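Local coordinates for protein hydrazine synthase alpha subunit (Candidatus Kuenenia stuttgartiensis, PDB 5C2V) that carries out the second half-reaction of hydrazine synthesis, condensing hydroxylamine formed in the gamma subunit with ammonia to give hydrazine, at residues I221-S226 with W545-P550; S227-W232 with S242-N247; R142-D147 with W154-M159; E161-I166 with D191-K196. All blocks are in the same frame, centred on the assembly; numbering follows the deposited sequence.

Interaction 1 of 4, residues I221-S226 with W545-P550; sequences ITYNLS and WAYLRP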
loop_
_atom_site.group_PDB
_atom_site.type_symbol
_atom_site.label_atom_id
_atom_site.label_comp_id
_atom_site.label_asym_id
_atom_site.label_seq_id
_atom_site.Cartn_x
_atom_site.Cartn_y
_atom_site.Cartn_z
ATOM N N ILE D 221 -3.930 30.430 14.532
ATOM C CA ILE D 221 -4.608 29.351 15.244
ATOM C C ILE D 221 -4.109 27.933 14.926
ATOM O O ILE D 221 -4.439 26.991 15.645
ATOM C CB ILE D 221 -6.121 29.394 14.971
ATOM C CG1 ILE D 221 -6.397 29.133 13.486
ATOM C CG2 ILE D 221 -6.695 30.734 15.399
ATOM C CD1 ILE D 221 -7.861 29.202 13.117
ATOM N N THR D 222 -3.318 27.780 13.867
ATOM C CA THR D 222 -2.814 26.457 13.476
ATOM C C THR D 222 -1.312 26.493 13.225
ATOM O O THR D 222 -0.823 27.333 12.480
ATOM C CB THR D 222 -3.518 25.915 12.215
ATOM O OG1 THR D 222 -3.253 26.779 11.102
ATOM C CG2 THR D 222 -5.021 25.808 12.435
ATOM N N TYR D 223 -0.585 25.618 13.907
ATOM C CA TYR D 223 0.877 25.605 13.862
ATOM C C TYR D 223 1.556 24.522 13.003
ATOM O O TYR D 223 2.775 24.361 13.076
ATOM C CB TYR D 223 1.388 25.591 15.298
ATOM C CG TYR D 223 1.028 26.908 15.941
ATOM C CD1 TYR D 223 -0.147 27.054 16.669
ATOM C CD2 TYR D 223 1.815 28.033 15.737
ATOM C CE1 TYR D 223 -0.497 28.271 17.220
ATOM C CE2 TYR D 223 1.475 29.251 16.286
ATOM C CZ TYR D 223 0.319 29.367 17.025
ATOM O OH TYR D 223 -0.020 30.583 17.571
ATOM N N ASN D 224 0.775 23.778 12.220
ATOM C CA ASN D 224 1.300 22.703 11.365
ATOM C C ASN D 224 2.508 23.121 10.519
ATOM O O ASN D 224 2.523 24.201 9.929
ATOM C CB ASN D 224 0.192 22.190 10.436
ATOM C CG ASN D 224 0.570 20.904 9.709
ATOM O OD1 ASN D 224 1.707 20.439 9.780
ATOM N ND2 ASN D 224 -0.392 20.333 8.990
ATOM N N LEU D 225 3.517 22.251 10.473
ATOM C CA LEU D 225 4.745 22.517 9.724
ATOM C C LEU D 225 4.545 22.384 8.218
ATOM O O LEU D 225 5.383 22.826 7.431
ATOM C CB LEU D 225 5.867 21.584 10.184
ATOM C CG LEU D 225 6.619 22.026 11.441
ATOM C CD1 LEU D 225 7.718 21.039 11.798
ATOM C CD2 LEU D 225 7.194 23.417 11.246
ATOM N N SER D 226 3.437 21.769 7.822
ATOM C CA SER D 226 3.040 21.755 6.421
ATOM C C SER D 226 1.770 22.579 6.261
ATOM O O SER D 226 1.233 23.099 7.238
ATOM C CB SER D 226 2.835 20.327 5.914
ATOM O OG SER D 226 4.080 19.684 5.694
ATOM N N TRP D 545 1.366 16.706 13.635
ATOM C CA TRP D 545 1.774 17.920 14.324
ATOM C C TRP D 545 0.656 18.463 15.203
ATOM O O TRP D 545 -0.400 18.874 14.720
ATOM C CB TRP D 545 2.241 18.969 13.316
ATOM C CG TRP D 545 3.471 18.526 12.587
ATOM C CD1 TRP D 545 3.566 18.178 11.271
ATOM C CD2 TRP D 545 4.777 18.347 13.145
ATOM N NE1 TRP D 545 4.856 17.811 10.971
ATOM C CE2 TRP D 545 5.619 17.905 12.105
ATOM C CE3 TRP D 545 5.320 18.526 14.422
ATOM C CZ2 TRP D 545 6.972 17.640 12.302
ATOM C CZ3 TRP D 545 6.663 18.262 14.615
ATOM C CH2 TRP D 545 7.474 17.822 13.561
ATOM N N ALA D 546 0.909 18.450 16.507
ATOM C CA ALA D 546 -0.052 18.909 17.498
ATOM C C ALA D 546 0.373 20.267 18.031
ATOM O O ALA D 546 1.560 20.587 18.059
ATOM C CB ALA D 546 -0.177 17.901 18.632
ATOM N N TYR D 547 -0.603 21.078 18.420
ATOM C CA TYR D 547 -0.317 22.408 18.936
ATOM C C TYR D 547 -1.314 22.810 20.013
ATOM O O TYR D 547 -2.506 22.520 19.913
ATOM C CB TYR D 547 -0.323 23.432 17.798
ATOM C CG TYR D 547 -1.523 23.317 16.886
ATOM C CD1 TYR D 547 -1.506 22.468 15.787
ATOM C CD2 TYR D 547 -2.674 24.053 17.126
ATOM C CE1 TYR D 547 -2.600 22.356 14.952
ATOM C CE2 TYR D 547 -3.774 23.949 16.297
ATOM C CZ TYR D 547 -3.731 23.100 15.212
ATOM O OH TYR D 547 -4.824 22.993 14.382
ATOM N N LEU D 548 -0.816 23.477 21.046
ATOM C CA LEU D 548 -1.666 23.964 22.122
ATOM C C LEU D 548 -1.728 25.483 22.104
ATOM O O LEU D 548 -0.709 26.150 21.939
ATOM C CB LEU D 548 -1.152 23.478 23.481
ATOM C CG LEU D 548 -1.162 21.974 23.757
ATOM C CD1 LEU D 548 -0.420 21.668 25.050
ATOM C CD2 LEU D 548 -2.587 21.445 23.816
ATOM N N ARG D 549 -2.927 26.030 22.259
ATOM C CA ARG D 549 -3.068 27.464 22.466
ATOM C C ARG D 549 -2.653 27.771 23.903
ATOM O O ARG D 549 -2.647 26.872 24.744
ATOM C CB ARG D 549 -4.503 27.925 22.186
ATOM C CG ARG D 549 -4.972 27.715 20.749
ATOM C CD ARG D 549 -3.898 28.084 19.728
ATOM N NE ARG D 549 -3.371 29.435 19.918
ATOM C CZ ARG D 549 -3.893 30.529 19.374
ATOM N NH1 ARG D 549 -4.968 30.444 18.602
ATOM N NH2 ARG D 549 -3.340 31.711 19.604
ATOM N N PRO D 550 -2.275 29.030 24.185
ATOM C CA PRO D 550 -1.877 29.419 25.544
ATOM C C PRO D 550 -2.913 29.046 26.605
ATOM O O PRO D 550 -4.110 29.232 26.378
ATOM C CB PRO D 550 -1.731 30.937 25.439
ATOM C CG PRO D 550 -1.335 31.165 24.026
ATOM C CD PRO D 550 -2.074 30.129 23.221
#
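W545 meets L225, whose CD1 methyl rests over one face of the indole, 3.7 Å from the centroid of the six-membered ring. A leucine suits this place because a single methyl can settle on a flat aromatic surface. N224 crosses the same indole at about a right angle, and its OD1 touches W545 CD1 obliquely at 3.3 Å. The oxygen accepts from the backbone N of S226 at 2.9 Å, the donor standing above the carbonyl plane, an Asx turn that fixes the amide, while the indole NE1 is bonded to E178.

Two residues on, Y547 carries the middle of the contact. With CG between its backbone N and carbonyl carbon (chi1 48°), one face of the ring is covered by the 221-226 backbone: T222 CA stands 4.2 Å from the ring centroid and Y223 N lies over the same ring. Y223 turns an edge toward the Y547 face in an offset edge-to-face pair, the planes 63° apart, and the CB atoms of the two tyrosines touch at 3.7 Å. The Y547 hydroxyl is bonded to D262.

R549 finally bends back at chi2 and chi3, bringing NH1 to 3.5 Å from I221 CA. Its charge is met by D219 and D524, and NH1 bonds to D265 O. This buried packing is consistent with an interface between the propeller-bearing N-terminal domain and the heme-binding middle domain, the side chain of Y547 about 8 Å from a bound heme c.

Interaction 2 of 4, residues S227-W232 with S242-N247; sequences SNFDPW and SSVQAN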
loop_
_atom_site.group_PDB
_atom_site.type_symbol
_atom_site.label_atom_id
_atom_site.label_comp_id
_atom_site.label_asym_id
_atom_site.label_seq_id
_atom_site.Cartn_x
_atom_site.Cartn_y
_atom_site.Cartn_z
ATOM N N SER D 227 1.286 22.687 5.030
ATOM C CA SER D 227 0.228 23.639 4.713
ATOM C C SER D 227 -1.162 23.228 5.197
ATOM O O SER D 227 -1.637 22.131 4.907
ATOM C CB SER D 227 0.185 23.879 3.204
ATOM O OG SER D 227 1.376 24.500 2.753
ATOM N N ASN D 228 -1.798 24.128 5.941
ATOM C CA ASN D 228 -3.226 24.036 6.231
ATOM C C ASN D 228 -3.962 25.051 5.369
ATOM O O ASN D 228 -3.570 26.217 5.312
ATOM C CB ASN D 228 -3.510 24.285 7.713
ATOM C CG ASN D 228 -3.122 23.112 8.587
ATOM O OD1 ASN D 228 -3.096 21.970 8.135
ATOM N ND2 ASN D 228 -2.828 23.390 9.852
ATOM N N PHE D 229 -5.021 24.619 4.693
ATOM C CA PHE D 229 -5.665 25.488 3.715
ATOM C C PHE D 229 -7.142 25.194 3.484
ATOM O O PHE D 229 -7.698 24.248 4.043
ATOM C CB PHE D 229 -4.917 25.398 2.383
ATOM C CG PHE D 229 -4.844 24.004 1.818
ATOM C CD1 PHE D 229 -3.844 23.130 2.216
ATOM C CD2 PHE D 229 -5.767 23.573 0.879
ATOM C CE1 PHE D 229 -3.772 21.851 1.696
ATOM C CE2 PHE D 229 -5.700 22.294 0.355
ATOM C CZ PHE D 229 -4.701 21.434 0.764
ATOM N N ASP D 230 -7.752 26.013 2.631
ATOM C CA ASP D 230 -9.169 25.919 2.278
ATOM C C ASP D 230 -10.104 25.787 3.482
ATOM O O ASP D 230 -10.767 24.763 3.644
ATOM C CB ASP D 230 -9.388 24.741 1.326
ATOM C CG ASP D 230 -8.748 24.965 -0.030
ATOM O OD1 ASP D 230 -7.951 25.919 -0.163
ATOM O OD2 ASP D 230 -9.036 24.187 -0.963
ATOM N N PRO D 231 -10.165 26.829 4.331
ATOM C CA PRO D 231 -11.060 26.794 5.492
ATOM C C PRO D 231 -12.523 27.013 5.108
ATOM O O PRO D 231 -12.811 27.759 4.173
ATOM C CB PRO D 231 -10.545 27.942 6.360
ATOM C CG PRO D 231 -9.988 28.913 5.383
ATOM C CD PRO D 231 -9.409 28.094 4.259
ATOM N N TRP D 232 -13.432 26.365 5.831
ATOM C CA TRP D 232 -14.862 26.499 5.577
ATOM C C TRP D 232 -15.635 26.332 6.885
ATOM O O TRP D 232 -15.037 26.305 7.962
ATOM C CB TRP D 232 -15.324 25.482 4.529
ATOM C CG TRP D 232 -16.603 25.853 3.831
ATOM C CD1 TRP D 232 -17.773 25.150 3.836
ATOM C CD2 TRP D 232 -16.841 27.021 3.032
ATOM N NE1 TRP D 232 -18.722 25.804 3.087
ATOM C CE2 TRP D 232 -18.175 26.955 2.583
ATOM C CE3 TRP D 232 -16.055 28.114 2.652
ATOM C CZ2 TRP D 232 -18.741 27.938 1.774
ATOM C CZ3 TRP D 232 -16.618 29.090 1.849
ATOM C CH2 TRP D 232 -17.948 28.995 1.419
ATOM N N SER D 242 -8.388 21.516 4.978
ATOM C CA SER D 242 -7.472 20.471 4.541
ATOM C C SER D 242 -6.126 20.619 5.236
ATOM O O SER D 242 -5.612 21.727 5.389
ATOM C CB SER D 242 -7.287 20.513 3.023
ATOM O OG SER D 242 -8.523 20.363 2.348
ATOM N N SER D 243 -5.557 19.494 5.653
ATOM C CA SER D 243 -4.289 19.494 6.364
ATOM C C SER D 243 -3.309 18.517 5.732
ATOM O O SER D 243 -3.654 17.371 5.450
ATOM C CB SER D 243 -4.503 19.141 7.838
ATOM O OG SER D 243 -3.291 19.236 8.567
ATOM N N VAL D 244 -2.084 18.973 5.509
ATOM C CA VAL D 244 -1.061 18.101 4.960
ATOM C C VAL D 244 -0.275 17.469 6.096
ATOM O O VAL D 244 0.475 18.155 6.793
ATOM C CB VAL D 244 -0.098 18.867 4.031
ATOM C CG1 VAL D 244 1.016 17.951 3.544
ATOM C CG2 VAL D 244 -0.854 19.469 2.858
ATOM N N GLN D 245 -0.437 16.165 6.290
ATOM C CA GLN D 245 0.369 15.489 7.290
ATOM C C GLN D 245 1.487 14.749 6.572
ATOM O O GLN D 245 1.294 13.657 6.023
ATOM C CB GLN D 245 -0.494 14.530 8.114
ATOM C CG GLN D 245 -1.723 15.187 8.735
ATOM C CD GLN D 245 -1.377 16.108 9.890
ATOM O OE1 GLN D 245 -0.517 15.794 10.712
ATOM N NE2 GLN D 245 -2.042 17.256 9.952
ATOM N N ALA D 246 2.655 15.386 6.572
ATOM C CA ALA D 246 3.866 14.864 5.951
ATOM C C ALA D 246 4.932 14.364 6.927
ATOM O O ALA D 246 5.997 13.935 6.482
ATOM C CB ALA D 246 4.465 15.923 5.035
ATOM N N ASN D 247 4.670 14.431 8.233
ATOM C CA ASN D 247 5.751 14.354 9.224
ATOM C C ASN D 247 6.630 13.119 9.064
ATOM O O ASN D 247 6.158 11.991 9.145
ATOM C CB ASN D 247 5.172 14.384 10.645
ATOM C CG ASN D 247 6.250 14.390 11.723
ATOM O OD1 ASN D 247 7.421 14.661 11.451
ATOM N ND2 ASN D 247 5.855 14.090 12.956
#
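F229 and S242 form the antiparallel hydrogen-bonded pair of this hairpin: F229 N gives to S242 O at 3.0 Å, and S242 N returns a bond to F229 O at the same 3.0 Å. Two residues along, V244 N bonds to S227 O at 3.2 Å. Between them N228 and S243 make the non-hydrogen-bonded pair, where N228 CA makes a CA-H...O contact with S242 O and the side chains bond instead. There S243 OG donates to N228 OD1 over 2.8 Å, in the plane of the amide carbonyl; serine is short enough to fit beside the asparagine.

On the other face of the sheet, a chi1 of 58° swings the F229 ring over the neighbouring strand. S242 CB sits over the ring, 3.8 Å from its centroid, while V244 CG2 meets the ring edge, 3.9 Å from CE1. A small residue at 242 lets the aromatic ring lie flat over it.

Farther out, N224 ND2 also bonds N228 OD1, so this oxygen has two donors, and Q245 NE2 gives a weak bond to S243 OG. S242 OG is held by R286 O, and D230 OD2 by Q288 N and Y49 OH. The arrangement is a beta hairpin forming the first two strands of a four-stranded antiparallel sheet, the build of a beta-propeller blade, with the side chain of S243 about 8 Å from a bound heme c.

Interaction 3 of 4, residues R142-D147 with W154-M159; sequences RIIWRD and WKEHGM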
loop_
_atom_site.group_PDB
_atom_site.type_symbol
_atom_site.label_atom_id
_atom_site.label_comp_id
_atom_site.label_asym_id
_atom_site.label_seq_id
_atom_site.Cartn_x
_atom_site.Cartn_y
_atom_site.Cartn_z
ATOM N N ARG D 142 -21.906 45.071 23.237
ATOM C CA ARG D 142 -21.307 45.599 24.452
ATOM C C ARG D 142 -19.904 45.070 24.720
ATOM O O ARG D 142 -19.564 43.949 24.343
ATOM C CB ARG D 142 -22.216 45.284 25.641
ATOM C CG ARG D 142 -23.657 45.725 25.430
ATOM C CD ARG D 142 -24.622 44.942 26.305
ATOM N NE ARG D 142 -24.321 45.083 27.726
ATOM C CZ ARG D 142 -24.896 44.363 28.683
ATOM N NH1 ARG D 142 -25.802 43.446 28.373
ATOM N NH2 ARG D 142 -24.564 44.558 29.952
ATOM N N ILE D 143 -19.095 45.897 25.372
ATOM C CA ILE D 143 -17.779 45.485 25.840
ATOM C C ILE D 143 -17.727 45.612 27.356
ATOM O O ILE D 143 -17.808 46.712 27.902
ATOM C CB ILE D 143 -16.653 46.322 25.208
ATOM C CG1 ILE D 143 -16.616 46.109 23.694
ATOM C CG2 ILE D 143 -15.313 45.972 25.835
ATOM C CD1 ILE D 143 -15.492 46.845 22.998
ATOM N N ILE D 144 -17.600 44.476 28.032
ATOM C CA ILE D 144 -17.630 44.439 29.488
ATOM C C ILE D 144 -16.377 43.781 30.044
ATOM O O ILE D 144 -15.932 42.758 29.525
ATOM C CB ILE D 144 -18.869 43.669 30.001
ATOM C CG1 ILE D 144 -20.151 44.257 29.410
ATOM C CG2 ILE D 144 -18.923 43.672 31.521
ATOM C CD1 ILE D 144 -21.400 43.509 29.815
ATOM N N TRP D 145 -15.799 44.361 31.093
ATOM C CA TRP D 145 -14.716 43.666 31.787
ATOM C C TRP D 145 -14.641 44.023 33.267
ATOM O O TRP D 145 -15.442 44.810 33.773
ATOM C CB TRP D 145 -13.365 43.929 31.107
ATOM C CG TRP D 145 -12.801 45.316 31.240
ATOM C CD1 TRP D 145 -12.282 45.890 32.367
ATOM C CD2 TRP D 145 -12.645 46.281 30.193
ATOM N NE1 TRP D 145 -11.840 47.161 32.090
ATOM C CE2 TRP D 145 -12.050 47.424 30.763
ATOM C CE3 TRP D 145 -12.964 46.294 28.831
ATOM C CZ2 TRP D 145 -11.763 48.565 30.018
ATOM C CZ3 TRP D 145 -12.682 47.429 28.094
ATOM C CH2 TRP D 145 -12.088 48.550 28.689
ATOM N N ARG D 146 -13.668 43.431 33.953
ATOM C CA ARG D 146 -13.584 43.528 35.405
ATOM C C ARG D 146 -12.248 44.092 35.882
ATOM O O ARG D 146 -11.193 43.758 35.344
ATOM C CB ARG D 146 -13.838 42.151 36.029
ATOM C CG ARG D 146 -13.192 41.934 37.387
ATOM C CD ARG D 146 -13.587 40.588 37.973
ATOM N NE ARG D 146 -12.885 40.310 39.222
ATOM C CZ ARG D 146 -13.278 39.411 40.118
ATOM N NH1 ARG D 146 -14.379 38.702 39.909
ATOM N NH2 ARG D 146 -12.573 39.223 41.226
ATOM N N ASP D 147 -12.306 44.954 36.893
ATOM C CA ASP D 147 -11.110 45.573 37.453
ATOM C C ASP D 147 -10.406 44.641 38.434
ATOM O O ASP D 147 -9.436 45.031 39.086
ATOM C CB ASP D 147 -11.469 46.889 38.147
ATOM C CG ASP D 147 -12.030 47.919 37.187
ATOM O OD1 ASP D 147 -11.301 48.325 36.257
ATOM O OD2 ASP D 147 -13.200 48.320 37.360
ATOM N N TRP D 154 -18.023 44.059 37.366
ATOM C CA TRP D 154 -18.115 43.887 35.925
ATOM C C TRP D 154 -18.800 45.093 35.302
ATOM O O TRP D 154 -19.991 45.322 35.515
ATOM C CB TRP D 154 -18.863 42.596 35.588
ATOM C CG TRP D 154 -18.139 41.358 36.033
ATOM C CD1 TRP D 154 -18.257 40.725 37.238
ATOM C CD2 TRP D 154 -17.183 40.604 35.278
ATOM N NE1 TRP D 154 -17.434 39.626 37.278
ATOM C CE2 TRP D 154 -16.765 39.529 36.087
ATOM C CE3 TRP D 154 -16.641 40.735 33.995
ATOM C CZ2 TRP D 154 -15.830 38.591 35.655
ATOM C CZ3 TRP D 154 -15.714 39.802 33.569
ATOM C CH2 TRP D 154 -15.318 38.744 34.396
ATOM N N LYS D 155 -18.040 45.864 34.533
ATOM C CA LYS D 155 -18.536 47.125 33.999
ATOM C C LYS D 155 -18.504 47.178 32.472
ATOM O O LYS D 155 -17.627 46.582 31.829
ATOM C CB LYS D 155 -17.725 48.291 34.575
ATOM C CG LYS D 155 -17.643 48.300 36.097
ATOM C CD LYS D 155 -16.836 49.484 36.604
ATOM C CE LYS D 155 -16.604 49.398 38.105
ATOM N NZ LYS D 155 -15.846 50.573 38.623
ATOM N N GLU D 156 -19.467 47.910 31.913
ATOM C CA GLU D 156 -19.566 48.141 30.474
ATOM C C GLU D 156 -18.692 49.318 30.069
ATOM O O GLU D 156 -18.871 50.430 30.557
ATOM C CB GLU D 156 -21.012 48.418 30.066
ATOM C CG GLU D 156 -22.004 47.335 30.433
ATOM C CD GLU D 156 -23.407 47.880 30.603
ATOM O OE1 GLU D 156 -23.590 48.805 31.424
ATOM O OE2 GLU D 156 -24.325 47.397 29.907
ATOM N N HIS D 157 -17.711 49.060 29.218
ATOM C CA HIS D 157 -16.806 50.104 28.752
ATOM C C HIS D 157 -17.091 50.652 27.345
ATOM O O HIS D 157 -16.242 51.320 26.752
ATOM C CB HIS D 157 -15.372 49.629 28.914
ATOM C CG HIS D 157 -14.909 49.702 30.334
ATOM N ND1 HIS D 157 -15.388 48.862 31.316
ATOM C CD2 HIS D 157 -14.075 50.568 30.961
ATOM C CE1 HIS D 157 -14.838 49.175 32.475
ATOM N NE2 HIS D 157 -14.034 50.209 32.283
ATOM N N GLY D 158 -18.272 50.350 26.812
ATOM C CA GLY D 158 -18.674 50.838 25.500
ATOM C C GLY D 158 -18.821 49.781 24.424
ATOM O O GLY D 158 -18.734 48.589 24.706
ATOM N N MET D 159 -19.079 50.213 23.193
ATOM C CA MET D 159 -19.586 49.295 22.177
ATOM C C MET D 159 -18.616 49.001 21.039
ATOM O O MET D 159 -17.536 49.585 20.946
ATOM C CB MET D 159 -20.878 49.861 21.580
ATOM C CG MET D 159 -21.837 50.450 22.599
ATOM S SD MET D 159 -22.534 49.210 23.703
ATOM C CE MET D 159 -23.593 48.319 22.567
#
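Strands 142-146 and 154-159 run antiparallel, 142° apart in direction, with W145 and K155 as a hydrogen-bonded pair and a beta bulge shifting the register by one between R142 and I144. At the bulge H157 N bonds to I143 O at 2.7 Å, and I143 N reaches G158 O only weakly. W145 and K155 exchange two backbone bonds, the shorter from K155 N to W145 O at 2.9 Å.

H157 lies flat on W145 in an offset stack, the imidazole centroid 3.8 Å from that of the six-membered ring and the planes 17° apart. A chi1 of 70° folds the indole back over the opposite strand to receive it. On the sheet's other face, R146 CB stands over the centre of the W154 six-membered ring at 3.7 Å; arginine fits here because its extended aliphatic chain can follow the indole. Farther along, R142 NH2 makes a salt bridge with E156 OE2 at 2.8 Å, the two flat groups steeply turned, beside the packing of I144 CG1 on E156 CG.

Helix 196-201 packs against I143 and W145, while the gamma subunit covers the other face: its H30 meets W154 edge-to-face, and its F31 packs on R142 and E156 of this hairpin.

Interaction 4 of 4, residues E161-I166 with D191-K196; sequences EKTGMI and DTQGGK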
loop_
_atom_site.group_PDB
_atom_site.type_symbol
_atom_site.label_atom_id
_atom_site.label_comp_id
_atom_site.label_asym_id
_atom_site.label_seq_id
_atom_site.Cartn_x
_atom_site.Cartn_y
_atom_site.Cartn_z
ATOM N N GLU D 161 -19.076 47.626 16.636
ATOM C CA GLU D 161 -19.903 47.107 15.554
ATOM C C GLU D 161 -19.770 45.593 15.471
ATOM O O GLU D 161 -18.659 45.065 15.465
ATOM C CB GLU D 161 -19.515 47.744 14.218
ATOM C CG GLU D 161 -20.428 48.875 13.772
ATOM C CD GLU D 161 -21.789 48.381 13.318
ATOM O OE1 GLU D 161 -21.851 47.315 12.670
ATOM O OE2 GLU D 161 -22.797 49.058 13.609
ATOM N N LYS D 162 -20.896 44.893 15.403
ATOM C CA LYS D 162 -20.837 43.447 15.274
ATOM C C LYS D 162 -20.847 43.096 13.797
ATOM O O LYS D 162 -21.863 43.224 13.114
ATOM C CB LYS D 162 -22.005 42.772 15.998
ATOM C CG LYS D 162 -22.139 43.147 17.463
ATOM C CD LYS D 162 -23.351 42.470 18.082
ATOM C CE LYS D 162 -24.634 42.930 17.411
ATOM N NZ LYS D 162 -25.764 41.992 17.653
ATOM N N THR D 163 -19.698 42.636 13.322
ATOM C CA THR D 163 -19.511 42.290 11.924
ATOM C C THR D 163 -19.127 40.826 11.851
ATOM O O THR D 163 -19.848 40.004 11.284
ATOM C CB THR D 163 -18.424 43.156 11.258
ATOM O OG1 THR D 163 -17.259 43.185 12.091
ATOM C CG2 THR D 163 -18.926 44.578 11.062
ATOM N N GLY D 164 -17.981 40.511 12.440
ATOM C CA GLY D 164 -17.536 39.138 12.538
ATOM C C GLY D 164 -16.029 39.016 12.554
ATOM O O GLY D 164 -15.306 39.985 12.785
ATOM N N MET D 165 -15.564 37.801 12.305
ATOM C CA MET D 165 -14.147 37.500 12.225
ATOM C C MET D 165 -13.854 36.957 10.835
ATOM O O MET D 165 -14.765 36.510 10.136
ATOM C CB MET D 165 -13.747 36.486 13.296
ATOM C CG MET D 165 -14.072 36.914 14.718
ATOM S SD MET D 165 -12.911 38.135 15.353
ATOM C CE MET D 165 -11.401 37.172 15.368
ATOM N N ILE D 166 -12.592 37.003 10.425
ATOM C CA ILE D 166 -12.213 36.436 9.139
ATOM C C ILE D 166 -11.162 35.347 9.305
ATOM O O ILE D 166 -10.045 35.609 9.746
ATOM C CB ILE D 166 -11.682 37.511 8.174
ATOM C CG1 ILE D 166 -12.809 38.461 7.766
ATOM C CG2 ILE D 166 -11.081 36.862 6.937
ATOM C CD1 ILE D 166 -12.401 39.482 6.727
ATOM N N ASP D 191 -9.535 39.724 13.546
ATOM C CA ASP D 191 -10.491 40.690 14.066
ATOM C C ASP D 191 -10.539 41.892 13.132
ATOM O O ASP D 191 -9.518 42.553 12.886
ATOM C CB ASP D 191 -10.122 41.119 15.488
ATOM C CG ASP D 191 -11.282 41.769 16.222
ATOM O OD1 ASP D 191 -12.047 42.528 15.592
ATOM O OD2 ASP D 191 -11.432 41.517 17.436
ATOM N N THR D 192 -11.737 42.155 12.615
ATOM C CA THR D 192 -11.963 43.204 11.630
ATOM C C THR D 192 -12.123 44.583 12.260
ATOM O O THR D 192 -12.002 45.599 11.577
ATOM C CB THR D 192 -13.222 42.909 10.787
ATOM O OG1 THR D 192 -14.383 42.951 11.626
ATOM C CG2 THR D 192 -13.125 41.538 10.136
ATOM N N GLN D 193 -12.401 44.619 13.559
ATOM C CA GLN D 193 -12.653 45.888 14.233
ATOM C C GLN D 193 -11.417 46.451 14.928
ATOM O O GLN D 193 -11.480 47.518 15.539
ATOM C CB GLN D 193 -13.800 45.737 15.235
ATOM C CG GLN D 193 -15.162 45.576 14.574
ATOM C CD GLN D 193 -15.484 46.702 13.605
ATOM O OE1 GLN D 193 -14.985 47.820 13.740
ATOM N NE2 GLN D 193 -16.321 46.408 12.616
ATOM N N GLY D 194 -10.294 45.750 14.808
ATOM C CA GLY D 194 -9.047 46.207 15.397
ATOM C C GLY D 194 -8.763 45.576 16.745
ATOM O O GLY D 194 -7.978 46.100 17.539
ATOM N N GLY D 195 -9.411 44.447 17.006
ATOM C CA GLY D 195 -9.254 43.747 18.265
ATOM C C GLY D 195 -10.435 43.983 19.184
ATOM O O GLY D 195 -10.504 43.419 20.275
ATOM N N LYS D 196 -11.378 44.810 18.761
ATOM C CA LYS D 196 -12.454 45.167 19.671
ATOM C C LYS D 196 -13.524 44.082 19.751
ATOM O O LYS D 196 -14.279 44.036 20.713
ATOM C CB LYS D 196 -13.067 46.514 19.273
ATOM C CG LYS D 196 -12.241 47.713 19.737
ATOM C CD LYS D 196 -11.293 48.175 18.645
ATOM C CE LYS D 196 -10.357 49.275 19.109
ATOM N NZ LYS D 196 -9.525 49.775 17.980
#
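The turn that leaves strand 186-191 and leads into helix 196-201 packs here against the break in the long strand 154-171. T192 and T163 meet through their hydroxyls: T163 OG1 donates to T192 OG1 at 2.9 Å, and T192 OG1 passes a weak bond to G164 O at 3.3 Å. Q193 NE2 adds a weak but nearly straight bond to T163 OG1, 3.4 Å long. This is a short chain of hydrogen bonds in which only the T163-T192 link is not weak, and threonine suits both places because its hydroxyl can give and accept while its methyl packs. In T192 that methyl, CG2, lies 3.9 Å from I166 CG1, whereas T163 CG2 touches the Q193 amide nitrogen.

At the far end M165, bent at chi2 and chi3, curls its thioether over D191, with CE 3.6 Å from D191 N. D191 itself puts CG anti to its backbone nitrogen (chi1 -162°), which lets OD1 take the N-H of Q193 at 2.9 Å, while OD2 receives I198 N at the start of the helix. One carboxylate thus holds both the turn and the first helical residues. G195 occupies the N-cap position. The arrangement is an Asx turn at a strand-to-helix junction, packed against the break at T163-G164 in the long strand 154-171.

How the interactions relate
From the N terminus, interaction 3 comes first, closing a short hairpin between strands 139-146 and 154-171. Interaction 4 follows in series farther along that same long strand, closing the loop that returns through 186-191; the two touch where I143 CD1 meets K196 O. Both reach the same antiparallel sheet. Interaction 1 then opens just beyond that sheet's strand 216-220 and closes a loop of more than 300 residues, reaching the middle domain. Interaction 2 is nested within it as the next hairpin, and the two are in contact: N224 ND2 probably hydrogen-bonds V244 O, and W545 packs on N247. Interactions 2 and 3 lie farthest apart, their centres about 38 Å from each other.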